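Local coordinates for protein chemotaxis transducer (PDB 6GCV) that serves as a chemoreceptor for nitrate taxis, binding nitrate directly through its PilJ-type ligand-binding domain, at residues A83-R86 against Q87-Q91. Numbering follows the deposited sequence.
Sequences AAQR and QKVAQ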
loop_
_atom_site.group_PDB
_atom_site.type_symbol
_atom_site.label_atom_id
_atom_site.label_comp_id
_atom_site.label_asym_id
_atom_site.label_seq_id
_atom_site.Cartn_x
_atom_site.Cartn_y
_atom_site.Cartn_z
ATOM N N ALA A 83 13.326 -16.063 4.645
ATOM C CA ALA A 83 13.957 -16.222 3.330
ATOM C C ALA A 83 13.048 -16.982 2.377
ATOM O O ALA A 83 12.919 -16.594 1.231
ATOM C CB ALA A 83 15.313 -16.922 3.468
ATOM N N ALA A 84 12.393 -18.038 2.843
ATOM C CA ALA A 84 11.478 -18.821 2.000
ATOM C C ALA A 84 10.293 -17.974 1.547
ATOM O O ALA A 84 9.883 -18.065 0.391
ATOM C CB ALA A 84 10.996 -20.075 2.720
ATOM N N GLN A 85 9.745 -17.152 2.441
ATOM C CA GLN A 85 8.649 -16.267 2.060
ATOM C C GLN A 85 9.101 -15.196 1.063
ATOM O O GLN A 85 8.339 -14.871 0.140
ATOM C CB GLN A 85 7.975 -15.661 3.273
ATOM C CG GLN A 85 6.717 -14.831 2.963
ATOM C CD GLN A 85 5.573 -15.640 2.358
ATOM O OE1 GLN A 85 5.565 -16.870 2.400
ATOM N NE2 GLN A 85 4.604 -14.946 1.748
ATOM N N ARG A 86 10.315 -14.667 1.209
ATOM C CA ARG A 86 10.835 -13.722 0.199
ATOM C C ARG A 86 10.918 -14.415 -1.152
ATOM O O ARG A 86 10.606 -13.799 -2.169
ATOM C CB ARG A 86 12.208 -13.142 0.562
ATOM C CG ARG A 86 12.181 -12.203 1.745
ATOM C CD ARG A 86 13.471 -11.369 1.851
ATOM N NE ARG A 86 14.659 -12.213 2.072
ATOM C CZ ARG A 86 15.176 -12.505 3.251
ATOM N NH1 ARG A 86 14.666 -12.003 4.369
ATOM N NH2 ARG A 86 16.235 -13.321 3.332
ATOM N N GLN A 87 11.329 -15.683 -1.186
ATOM C CA GLN A 87 11.401 -16.383 -2.468
ATOM C C GLN A 87 10.030 -16.663 -3.059
ATOM O O GLN A 87 9.844 -16.550 -4.247
ATOM C CB GLN A 87 12.225 -17.678 -2.399
ATOM C CG GLN A 87 12.342 -18.323 -3.797
ATOM C CD GLN A 87 12.737 -17.320 -4.907
ATOM O OE1 GLN A 87 12.039 -17.152 -5.962
ATOM N NE2 GLN A 87 13.833 -16.596 -4.657
ATOM N N LYS A 88 9.057 -16.997 -2.223
ATOM C CA LYS A 88 7.683 -17.209 -2.687
ATOM C C LYS A 88 7.134 -15.920 -3.282
ATOM O O LYS A 88 6.568 -15.929 -4.354
ATOM C CB LYS A 88 6.806 -17.684 -1.526
ATOM C CG LYS A 88 5.398 -18.046 -1.917
ATOM C CD LYS A 88 4.583 -18.530 -0.731
ATOM C CE LYS A 88 3.164 -18.841 -1.158
ATOM N NZ LYS A 88 2.436 -19.468 -0.050
ATOM N N VAL A 89 7.358 -14.818 -2.581
ATOM C CA VAL A 89 6.958 -13.491 -3.070
ATOM C C VAL A 89 7.629 -13.190 -4.414
ATOM O O VAL A 89 6.988 -12.705 -5.352
ATOM C CB VAL A 89 7.272 -12.399 -2.032
ATOM C CG1 VAL A 89 7.172 -11.019 -2.673
ATOM C CG2 VAL A 89 6.307 -12.501 -0.865
ATOM N N ALA A 90 8.915 -13.484 -4.510
ATOM C CA ALA A 90 9.660 -13.186 -5.736
ATOM C C ALA A 90 9.106 -13.909 -6.950
ATOM O O ALA A 90 9.045 -13.336 -8.059
ATOM C CB ALA A 90 11.128 -13.502 -5.585
ATOM N N GLN A 91 8.666 -15.145 -6.785
ATOM C CA GLN A 91 8.116 -15.875 -7.933
ATOM C C GLN A 91 6.794 -15.258 -8.380
ATOM O O GLN A 91 6.554 -15.116 -9.586
ATOM C CB GLN A 91 8.010 -17.365 -7.624
ATOM C CG GLN A 91 9.421 -18.023 -7.493
ATOM C CD GLN A 91 10.385 -17.796 -8.706
ATOM O OE1 GLN A 91 10.110 -18.273 -9.812
ATOM N NE2 GLN A 91 11.535 -17.095 -8.485
#
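Four consecutive backbone bonds join 83-86 to 87-91 within helix 80-103, each from an amide to the carbonyl four residues earlier. Gln87 N lies 3.0 Å from Ala83 O, while Lys88 N, Val89 N and Ala90 N lie 2.9 Å from the O atoms of Ala84, Gln85 and Arg86 respectively; the Val89 bond is the straightest, with 168° at its hydrogen.

Side-chain contacts over this turn are looser. Gln85 starts with CG anti to its backbone N (chi1 -174°) and then bends at chi2 (64°), which swings the amide forward along the helix. Its OE1 lies 3.7 Å from Lys88 CD, beside the extended lysine chain, while NE2 stands 4.0 Å from Val89 CG2, the two side chains crossing at about a right angle. The same methyl CG2 lies 3.3 Å from Gln85 O, beyond the oxygen that accepts the Val89 amide. Gln85 is buried, and its NE2 is satisfied by a hydrogen bond to Glu125 of helix 112-137, outside both segments; the same carboxylate is a long, weak ionic partner of Lys88 NZ.

Arg86 turns back toward the preceding turn: Ala83 CA lies 3.7 Å above one face of its guanidinium, displaced toward the rim. Beyond the segment, its NH1 donates to Met77 O and its NE forms a salt bridge with Asp66 OD1.

Val89 touches Leu126 of helix 112-137 and Tyr58 of helix 48-67. This is regular alpha-helical i to i+4 geometry, here with one flank packed into the all-helical, four-helix bundle of the PilJ-type sensor domain.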